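Local structure of carbonic anhydrase (Porphyridium purpureum, 1DDZ) at residues P67-I72 and N291-N296; V79-L84 and G90-H95; Q83-P88 and G219-L224. The protein probably catalyses the reversible hydration of carbon dioxide to hydrogencarbonate as a beta-class carbonic anhydrase, with zinc ions bound in two similar halves of its chain. One frame throughout, in Å; residues are numbered along the deposited sequence.

Interaction 1: P67-I72 and N291-N296; sequences PEYLWI and NRVFVN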
loop_
_atom_site.group_PDB
_atom_site.type_symbol
_atom_site.label_atom_id
_atom_site.label_comp_id
_atom_site.label_asym_id
_atom_site.label_seq_id
_atom_site.Cartn_x
_atom_site.Cartn_y
_atom_site.Cartn_z
ATOM N N PRO A 67 18.157 12.323 -15.676
ATOM C CA PRO A 67 17.210 11.549 -16.458
ATOM C C PRO A 67 16.009 12.311 -16.966
ATOM O O PRO A 67 15.404 13.105 -16.242
ATOM C CB PRO A 67 16.797 10.448 -15.490
ATOM C CG PRO A 67 16.817 11.159 -14.183
ATOM C CD PRO A 67 18.121 11.899 -14.261
ATOM N N GLU A 68 15.674 12.077 -18.216
ATOM C CA GLU A 68 14.487 12.697 -18.800
ATOM C C GLU A 68 13.358 11.664 -18.880
ATOM O O GLU A 68 12.226 12.001 -19.253
ATOM C CB GLU A 68 14.781 13.230 -20.198
ATOM C CG GLU A 68 15.747 14.399 -20.232
ATOM C CD GLU A 68 15.672 15.169 -21.539
ATOM O OE1 GLU A 68 15.282 16.360 -21.504
ATOM O OE2 GLU A 68 15.991 14.581 -22.600
ATOM N N TYR A 69 13.696 10.404 -18.595
ATOM C CA TYR A 69 12.737 9.300 -18.601
ATOM C C TYR A 69 12.554 8.612 -17.257
ATOM O O TYR A 69 13.508 8.426 -16.510
ATOM C CB TYR A 69 13.168 8.197 -19.567
ATOM C CG TYR A 69 13.100 8.564 -21.021
ATOM C CD1 TYR A 69 14.162 9.209 -21.637
ATOM C CD2 TYR A 69 11.969 8.284 -21.778
ATOM C CE1 TYR A 69 14.103 9.577 -22.958
ATOM C CE2 TYR A 69 11.896 8.646 -23.104
ATOM C CZ TYR A 69 12.971 9.297 -23.692
ATOM O OH TYR A 69 12.939 9.706 -25.005
ATOM N N LEU A 70 11.307 8.277 -16.958
ATOM C CA LEU A 70 10.939 7.498 -15.795
ATOM C C LEU A 70 10.529 6.190 -16.493
ATOM O O LEU A 70 9.772 6.206 -17.465
ATOM C CB LEU A 70 9.712 8.070 -15.094
ATOM C CG LEU A 70 9.394 7.529 -13.690
ATOM C CD1 LEU A 70 7.925 7.554 -13.499
ATOM C CD2 LEU A 70 9.939 6.150 -13.443
ATOM N N TRP A 71 11.069 5.073 -16.040
ATOM C CA TRP A 71 10.756 3.784 -16.604
ATOM C C TRP A 71 10.273 2.858 -15.497
ATOM O O TRP A 71 10.968 2.609 -14.512
ATOM C CB TRP A 71 11.989 3.226 -17.263
ATOM C CG TRP A 71 11.919 1.795 -17.732
ATOM C CD1 TRP A 71 11.882 0.671 -16.955
ATOM C CD2 TRP A 71 12.054 1.339 -19.085
ATOM N NE1 TRP A 71 12.011 -0.443 -17.737
ATOM C CE2 TRP A 71 12.120 -0.060 -19.044
ATOM C CE3 TRP A 71 12.160 1.987 -20.315
ATOM C CZ2 TRP A 71 12.280 -0.826 -20.189
ATOM C CZ3 TRP A 71 12.327 1.227 -21.454
ATOM C CH2 TRP A 71 12.388 -0.165 -21.384
ATOM N N ILE A 72 9.040 2.391 -15.642
ATOM C CA ILE A 72 8.425 1.470 -14.695
ATOM C C ILE A 72 8.448 0.100 -15.383
ATOM O O ILE A 72 7.781 -0.109 -16.397
ATOM C CB ILE A 72 6.998 1.916 -14.360
ATOM C CG1 ILE A 72 7.037 3.319 -13.737
ATOM C CG2 ILE A 72 6.323 0.886 -13.448
ATOM C CD1 ILE A 72 5.872 4.188 -14.088
ATOM N N ASN A 291 8.380 7.030 -32.783
ATOM C CA ASN A 291 9.045 7.901 -31.814
ATOM C C ASN A 291 10.536 7.541 -31.657
ATOM O O ASN A 291 10.949 6.412 -31.917
ATOM C CB ASN A 291 8.303 7.822 -30.472
ATOM C CG ASN A 291 8.948 8.663 -29.388
ATOM O OD1 ASN A 291 9.919 8.229 -28.762
ATOM N ND2 ASN A 291 8.427 9.869 -29.164
ATOM N N ARG A 292 11.342 8.505 -31.236
ATOM C CA ARG A 292 12.773 8.287 -31.065
ATOM C C ARG A 292 13.113 7.082 -30.191
ATOM O O ARG A 292 14.120 6.421 -30.408
ATOM C CB ARG A 292 13.477 9.563 -30.574
ATOM C CG ARG A 292 13.299 9.894 -29.111
ATOM C CD ARG A 292 13.951 11.232 -28.777
ATOM N NE ARG A 292 12.964 12.305 -28.676
ATOM C CZ ARG A 292 12.688 12.963 -27.549
ATOM N NH1 ARG A 292 13.334 12.660 -26.419
ATOM N NH2 ARG A 292 11.732 13.893 -27.535
ATOM N N VAL A 293 12.236 6.766 -29.247
ATOM C CA VAL A 293 12.399 5.622 -28.342
ATOM C C VAL A 293 12.642 4.341 -29.139
ATOM O O VAL A 293 13.521 3.522 -28.803
ATOM C CB VAL A 293 11.123 5.459 -27.467
ATOM C CG1 VAL A 293 10.893 4.006 -27.078
ATOM C CG2 VAL A 293 11.232 6.325 -26.233
ATOM N N PHE A 294 11.898 4.220 -30.234
ATOM C CA PHE A 294 11.981 3.049 -31.089
ATOM C C PHE A 294 13.178 3.107 -32.015
ATOM O O PHE A 294 13.914 2.124 -32.152
ATOM C CB PHE A 294 10.659 2.863 -31.852
ATOM C CG PHE A 294 9.454 2.767 -30.942
ATOM C CD1 PHE A 294 8.668 3.886 -30.691
ATOM C CD2 PHE A 294 9.134 1.561 -30.302
ATOM C CE1 PHE A 294 7.600 3.808 -29.814
ATOM C CE2 PHE A 294 8.062 1.476 -29.421
ATOM C CZ PHE A 294 7.291 2.593 -29.177
ATOM N N VAL A 295 13.468 4.288 -32.535
ATOM C CA VAL A 295 14.604 4.410 -33.439
ATOM C C VAL A 295 15.921 4.193 -32.687
ATOM O O VAL A 295 16.790 3.452 -33.152
ATOM C CB VAL A 295 14.546 5.734 -34.281
ATOM C CG1 VAL A 295 14.476 6.934 -33.404
ATOM C CG2 VAL A 295 15.734 5.841 -35.209
ATOM N N ASN A 296 16.009 4.726 -31.471
ATOM C CA ASN A 296 17.192 4.550 -30.626
ATOM C C ASN A 296 17.307 3.084 -30.230
ATOM O O ASN A 296 18.385 2.487 -30.304
ATOM C CB ASN A 296 17.074 5.407 -29.383
ATOM C CG ASN A 296 17.097 6.870 -29.703
ATOM O OD1 ASN A 296 17.427 7.246 -30.821
ATOM N ND2 ASN A 296 16.694 7.707 -28.751
HETATM O O HOH W 1 10.438 10.160 -26.014
#
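Where the N-terminal turn of helix 292-307 lies against the sheet of the first carbonic anhydrase unit, Tyr69, at the start of strand 69-74, meets Arg292 and Val293 more than 200 residues further along the chain. The contact depends on the length of the tyrosine: the two backbones come no closer than 10.4 Å, between the CA atoms of Tyr69 and Val293, and the ring bridges the gap. Its CG lies opposite the carbonyl carbon about the first bond (chi1 -69°), which sends the phenol toward the helix. Val293 answers with one branch, CG2, which lies 4.0 Å from Tyr69 CE2 and is equally near the hydroxyl oxygen. The first turn of the helix is thus packed on an inner strand of the five-stranded mixed sheet.

Arg292 comes from the other side of the phenol's end. Its chain bends at chi3 (102°), and its NH1 stops 3.3 Å from Tyr69 OH, with the guanidinium plane turned 73° from the ring. A water lies over one face of that guanidinium and is bound to Tyr69 OH at 2.7 Å. The same water donates a weak bond to Asn291 OD1. That oxygen is already engaged: Asn291 is the N-cap of the helix, and its OD1 accepts from Val293 N at 2.8 Å along a nearly straight N-H direction.

His124 of the adjoining strand 124-130 meets the Tyr69 ring and also touches Arg292, while Val293 reaches on to Leu85 and Leu221. The carboxylate of Glu68 is near the arginine without touching it, its OE2 5.0 Å from Arg292 NH1, and may favour the guanidinium's position electrostatically.

Interaction 2: V79-L84 and G90-H95; sequences VPANQL and GEVFVH
Both methyls of Val92 are turned to the short helix 81-84 by one rotation: CG1 stands opposite the backbone N (chi1 -175°), which leaves CG2 opposite the carbonyl carbon, and the branches divide between two successive helix residues. CG1 meets the methyl of Ala81, 4.0 Å from its CB. CG2 instead reaches the main chain of Asn82, 3.8 Å from its CA, with Asn82 CB close by. Val94, two residues along the strand and on the same face, has nearly the same rotation and places its CG2 4.0 Å from Ala81 CB. The alanine methyl therefore touches one branch from each of two valines.

Strand 69-74, helix 81-84 and strand 92-97 form a beta-alpha-beta unit, and the contact presses its connecting helix onto the second strand. The backbones come closest at Asn82 and Val92, whose CA atoms are 5.8 Å apart, in keeping with the meeting of Val92 CG2 and main-chain carbon there. Trp71 of the first strand touches both Ala81 and Val92, which carries the packing across to the neighbouring strand. On the other face of strand 92-97, Phe93 packs against helix 107-119.

The amide of Asn82 turns to the loop that follows the helix, where ND2 is bonded to Leu87 O. Between the two segments the contact is made by carbon alone, which implies that it is held by close fit and the exclusion of water, with no directional bond to fix it.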
loop_
_atom_site.group_PDB
_atom_site.type_symbol
_atom_site.label_atom_id
_atom_site.label_comp_id
_atom_site.label_asym_id
_atom_site.label_seq_id
_atom_site.Cartn_x
_atom_site.Cartn_y
_atom_site.Cartn_z
ATOM N N VAL A 79 16.916 -7.082 -19.462
ATOM C CA VAL A 79 17.572 -5.976 -20.133
ATOM C C VAL A 79 17.431 -4.643 -19.415
ATOM O O VAL A 79 16.324 -4.194 -19.134
ATOM C CB VAL A 79 17.108 -5.799 -21.596
ATOM C CG1 VAL A 79 18.055 -4.855 -22.329
ATOM C CG2 VAL A 79 17.036 -7.143 -22.315
ATOM N N PRO A 80 18.566 -4.018 -19.059
ATOM C CA PRO A 80 18.514 -2.722 -18.379
ATOM C C PRO A 80 17.810 -1.678 -19.261
ATOM O O PRO A 80 18.031 -1.606 -20.481
ATOM C CB PRO A 80 20.005 -2.403 -18.155
ATOM C CG PRO A 80 20.576 -3.764 -17.905
ATOM C CD PRO A 80 19.942 -4.559 -19.035
ATOM N N ALA A 81 16.985 -0.865 -18.623
ATOM C CA ALA A 81 16.220 0.160 -19.283
ATOM C C ALA A 81 17.050 1.088 -20.147
ATOM O O ALA A 81 16.672 1.355 -21.294
ATOM C CB ALA A 81 15.448 0.950 -18.261
ATOM N N ASN A 82 18.165 1.590 -19.616
ATOM C CA ASN A 82 19.018 2.516 -20.368
ATOM C C ASN A 82 19.559 1.862 -21.618
ATOM O O ASN A 82 19.676 2.506 -22.644
ATOM C CB ASN A 82 20.177 3.039 -19.514
ATOM C CG ASN A 82 21.220 1.975 -19.222
ATOM O OD1 ASN A 82 20.973 1.063 -18.440
ATOM N ND2 ASN A 82 22.371 2.053 -19.894
ATOM N N GLN A 83 19.789 0.562 -21.548
ATOM C CA GLN A 83 20.309 -0.210 -22.662
ATOM C C GLN A 83 19.282 -0.261 -23.800
ATOM O O GLN A 83 19.576 0.087 -24.947
ATOM C CB GLN A 83 20.594 -1.618 -22.185
ATOM C CG GLN A 83 21.695 -2.318 -22.913
ATOM C CD GLN A 83 22.652 -2.965 -21.957
ATOM O OE1 GLN A 83 23.264 -2.286 -21.150
ATOM N NE2 GLN A 83 22.760 -4.282 -22.014
ATOM N N LEU A 84 18.069 -0.685 -23.479
ATOM C CA LEU A 84 17.013 -0.765 -24.472
ATOM C C LEU A 84 16.773 0.591 -25.134
ATOM O O LEU A 84 16.366 0.666 -26.286
ATOM C CB LEU A 84 15.712 -1.248 -23.823
ATOM C CG LEU A 84 15.603 -2.702 -23.347
ATOM C CD1 LEU A 84 14.439 -2.848 -22.375
ATOM C CD2 LEU A 84 15.436 -3.628 -24.519
ATOM N N GLY A 90 21.927 5.727 -15.687
ATOM C CA GLY A 90 21.582 6.919 -14.947
ATOM C C GLY A 90 20.775 7.911 -15.748
ATOM O O GLY A 90 20.227 8.871 -15.209
ATOM N N GLU A 91 20.705 7.733 -17.055
ATOM C CA GLU A 91 19.892 8.663 -17.816
ATOM C C GLU A 91 18.420 8.255 -17.789
ATOM O O GLU A 91 17.549 8.968 -18.279
ATOM C CB GLU A 91 20.414 8.849 -19.227
ATOM C CG GLU A 91 20.650 10.310 -19.532
ATOM C CD GLU A 91 22.018 10.566 -20.110
ATOM O OE1 GLU A 91 22.082 10.873 -21.310
ATOM O OE2 GLU A 91 23.021 10.463 -19.374
ATOM N N VAL A 92 18.143 7.125 -17.153
ATOM C CA VAL A 92 16.782 6.643 -17.008
ATOM C C VAL A 92 16.518 6.354 -15.534
ATOM O O VAL A 92 17.254 5.610 -14.922
ATOM C CB VAL A 92 16.553 5.353 -17.794
ATOM C CG1 VAL A 92 15.076 4.943 -17.707
ATOM C CG2 VAL A 92 16.951 5.556 -19.249
ATOM N N PHE A 93 15.479 6.974 -14.978
ATOM C CA PHE A 93 15.069 6.776 -13.581
ATOM C C PHE A 93 14.205 5.502 -13.590
ATOM O O PHE A 93 13.146 5.479 -14.209
ATOM C CB PHE A 93 14.242 7.972 -13.146
ATOM C CG PHE A 93 14.137 8.135 -11.670
ATOM C CD1 PHE A 93 15.270 8.377 -10.905
ATOM C CD2 PHE A 93 12.893 8.085 -11.040
ATOM C CE1 PHE A 93 15.157 8.566 -9.543
ATOM C CE2 PHE A 93 12.783 8.275 -9.673
ATOM C CZ PHE A 93 13.910 8.515 -8.928
ATOM N N VAL A 94 14.631 4.469 -12.873
ATOM C CA VAL A 94 13.950 3.178 -12.904
ATOM C C VAL A 94 13.204 2.705 -11.668
ATOM O O VAL A 94 13.692 2.816 -10.544
ATOM C CB VAL A 94 14.956 2.053 -13.275
ATOM C CG1 VAL A 94 14.257 0.734 -13.395
ATOM C CG2 VAL A 94 15.685 2.370 -14.571
ATOM N N HIS A 95 12.009 2.167 -11.898
ATOM C CA HIS A 95 11.196 1.582 -10.835
ATOM C C HIS A 95 10.926 0.170 -11.354
ATOM O O HIS A 95 10.663 -0.015 -12.548
ATOM C CB HIS A 95 9.879 2.339 -10.652
ATOM C CG HIS A 95 8.978 1.762 -9.599
ATOM N ND1 HIS A 95 9.435 1.346 -8.366
ATOM C CD2 HIS A 95 7.632 1.583 -9.575
ATOM C CE1 HIS A 95 8.414 0.945 -7.628
ATOM N NE2 HIS A 95 7.309 1.080 -8.339
#

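Interaction 3: Q83-P88 and G219-L224; sequences QLLDLP and GKLRDL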
loop_
_atom_site.group_PDB
_atom_site.type_symbol
_atom_site.label_atom_id
_atom_site.label_comp_id
_atom_site.label_asym_id
_atom_site.label_seq_id
_atom_site.Cartn_x
_atom_site.Cartn_y
_atom_site.Cartn_z
ATOM N N GLN A 83 19.789 0.562 -21.548
ATOM C CA GLN A 83 20.309 -0.210 -22.662
ATOM C C GLN A 83 19.282 -0.261 -23.800
ATOM O O GLN A 83 19.576 0.087 -24.947
ATOM C CB GLN A 83 20.594 -1.618 -22.185
ATOM C CG GLN A 83 21.695 -2.318 -22.913
ATOM C CD GLN A 83 22.652 -2.965 -21.957
ATOM O OE1 GLN A 83 23.264 -2.286 -21.150
ATOM N NE2 GLN A 83 22.760 -4.282 -22.014
ATOM N N LEU A 84 18.069 -0.685 -23.479
ATOM C CA LEU A 84 17.013 -0.765 -24.472
ATOM C C LEU A 84 16.773 0.591 -25.134
ATOM O O LEU A 84 16.366 0.666 -26.286
ATOM C CB LEU A 84 15.712 -1.248 -23.823
ATOM C CG LEU A 84 15.603 -2.702 -23.347
ATOM C CD1 LEU A 84 14.439 -2.848 -22.375
ATOM C CD2 LEU A 84 15.436 -3.628 -24.519
ATOM N N LEU A 85 16.966 1.672 -24.391
ATOM C CA LEU A 85 16.759 2.999 -24.954
ATOM C C LEU A 85 18.030 3.577 -25.584
ATOM O O LEU A 85 18.018 4.700 -26.069
ATOM C CB LEU A 85 16.233 3.965 -23.885
ATOM C CG LEU A 85 14.801 3.749 -23.387
ATOM C CD1 LEU A 85 14.448 4.763 -22.308
ATOM C CD2 LEU A 85 13.845 3.876 -24.556
ATOM N N ASP A 86 19.111 2.807 -25.589
ATOM C CA ASP A 86 20.397 3.262 -26.128
ATOM C C ASP A 86 20.833 4.549 -25.418
ATOM O O ASP A 86 21.258 5.513 -26.061
ATOM C CB ASP A 86 20.298 3.505 -27.637
ATOM C CG ASP A 86 21.652 3.522 -28.319
ATOM O OD1 ASP A 86 22.577 2.831 -27.833
ATOM O OD2 ASP A 86 21.790 4.205 -29.355
ATOM N N LEU A 87 20.699 4.565 -24.091
ATOM C CA LEU A 87 21.061 5.721 -23.256
ATOM C C LEU A 87 22.075 5.346 -22.184
ATOM O O LEU A 87 22.160 4.188 -21.762
ATOM C CB LEU A 87 19.830 6.299 -22.538
ATOM C CG LEU A 87 18.850 7.165 -23.311
ATOM C CD1 LEU A 87 17.700 7.566 -22.383
ATOM C CD2 LEU A 87 19.567 8.393 -23.862
ATOM N N PRO A 88 22.876 6.327 -21.739
ATOM C CA PRO A 88 23.878 6.093 -20.693
ATOM C C PRO A 88 23.169 5.689 -19.384
ATOM O O PRO A 88 22.019 6.072 -19.140
ATOM C CB PRO A 88 24.530 7.477 -20.548
ATOM C CG PRO A 88 24.423 8.042 -21.945
ATOM C CD PRO A 88 23.020 7.679 -22.322
ATOM N N GLY A 219 14.871 -7.998 -28.334
ATOM C CA GLY A 219 15.052 -6.728 -27.658
ATOM C C GLY A 219 14.403 -5.566 -28.378
ATOM O O GLY A 219 14.746 -4.415 -28.126
ATOM N N LYS A 220 13.390 -5.844 -29.190
ATOM C CA LYS A 220 12.742 -4.792 -29.953
ATOM C C LYS A 220 11.514 -4.264 -29.267
ATOM O O LYS A 220 10.573 -5.004 -28.995
ATOM C CB LYS A 220 12.398 -5.296 -31.352
ATOM C CG LYS A 220 11.919 -4.205 -32.278
ATOM C CD LYS A 220 11.808 -4.675 -33.710
ATOM C CE LYS A 220 11.720 -3.460 -34.616
ATOM N NZ LYS A 220 11.652 -3.745 -36.078
ATOM N N LEU A 221 11.508 -2.969 -28.998
ATOM C CA LEU A 221 10.370 -2.365 -28.326
ATOM C C LEU A 221 9.201 -2.182 -29.285
ATOM O O LEU A 221 9.386 -1.676 -30.397
ATOM C CB LEU A 221 10.753 -1.010 -27.737
ATOM C CG LEU A 221 11.801 -0.979 -26.624
ATOM C CD1 LEU A 221 12.043 0.485 -26.272
ATOM C CD2 LEU A 221 11.346 -1.761 -25.396
ATOM N N ARG A 222 8.009 -2.607 -28.852
ATOM C CA ARG A 222 6.785 -2.487 -29.643
ATOM C C ARG A 222 5.938 -1.437 -28.963
ATOM O O ARG A 222 5.917 -1.350 -27.727
ATOM C CB ARG A 222 6.017 -3.795 -29.678
ATOM C CG ARG A 222 6.840 -5.029 -29.829
ATOM C CD ARG A 222 7.590 -5.064 -31.105
ATOM N NE ARG A 222 8.111 -6.412 -31.293
ATOM C CZ ARG A 222 8.567 -6.879 -32.448
ATOM N NH1 ARG A 222 8.567 -6.097 -33.517
ATOM N NH2 ARG A 222 9.000 -8.133 -32.539
ATOM N N ASP A 223 5.186 -0.687 -29.750
ATOM C CA ASP A 223 4.378 0.400 -29.219
ATOM C C ASP A 223 3.010 -0.013 -28.697
ATOM O O ASP A 223 2.346 -0.831 -29.304
ATOM C CB ASP A 223 4.230 1.452 -30.312
ATOM C CG ASP A 223 3.827 2.788 -29.789
ATOM O OD1 ASP A 223 3.714 2.936 -28.560
ATOM O OD2 ASP A 223 3.624 3.708 -30.620
ATOM N N LEU A 224 2.639 0.494 -27.523
ATOM C CA LEU A 224 1.316 0.212 -26.957
ATOM C C LEU A 224 0.489 1.480 -26.952
ATOM O O LEU A 224 -0.667 1.460 -26.532
ATOM C CB LEU A 224 1.395 -0.296 -25.520
ATOM C CG LEU A 224 1.478 -1.792 -25.243
ATOM C CD1 LEU A 224 0.279 -2.503 -25.817
ATOM C CD2 LEU A 224 2.719 -2.326 -25.841
#
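Leu84 and Leu221 bury the most surface here, about 60 Å² each, and Gly219 supplies a carbonyl to the contact. Leu84, in the last turn of helix 81-84, sends its two branches to different partners. CD2 lies 3.8 Å from Gly219 O, while CD1 faces Leu221 CD2 at a looser 4.5 Å. Gly219 has positive phi (62°), a conformation that glycine adopts readily, in the turn between strand 208-214 and the antiparallel strand 222-227. Its carbonyl also accepts a weak hydrogen bond from Asn297 ND2.

The CB of Leu221 points toward the helix end, and its CD1 also touches Leu85, 4.2 Å from Leu85 CD2. The CB of Leu85 points away from 219-224, yet this methyl at the end of its side chain still makes the touch. Immediately beyond, a Schellman motif closes the helix: Asp86 has positive phi (56°), Asp86 N is bonded to Gln83 O at 2.8 Å, and Leu87 N is probably bonded to Asn82 O at 2.7 Å. The Asp86 carboxylate forms a salt bridge with Lys303.

The contact thus joins the exit of the helix to the beta hairpin at one edge of the five-stranded sheet. Tyr214 touches both Leu84 and Leu221, and helix 292-307 packs on them through Trp300 and Asn297. Branched methyls meeting beside a carbonyl oxygen whose weak bond goes to Asn297 imply that the contact is held by dispersion and by burial of apolar surface.

In the fold
The three contacts touch one another and all reach the first sheet, their centres 7 to 9 Å apart. Interactions 2 and 3 share Gln83 and Leu84 and use opposite ends of one short helix; Val92 CG2 of the former is 4.0 Å from Leu85 CD1 of the latter. Interaction 1 joins interaction 2 through neighbouring strands, where Trp71 N lies 2.8 Å from Phe93 O, and joins interaction 3 where Phe294 packs on Leu221. The side chain of Leu84 is about 8 Å from that of His130, a ligand of one zinc ion, and that of Val94 about 9 Å from those of Cys328 and Asp330, ligands of the other; neither touches metal. Interaction 1 lies away from both sites.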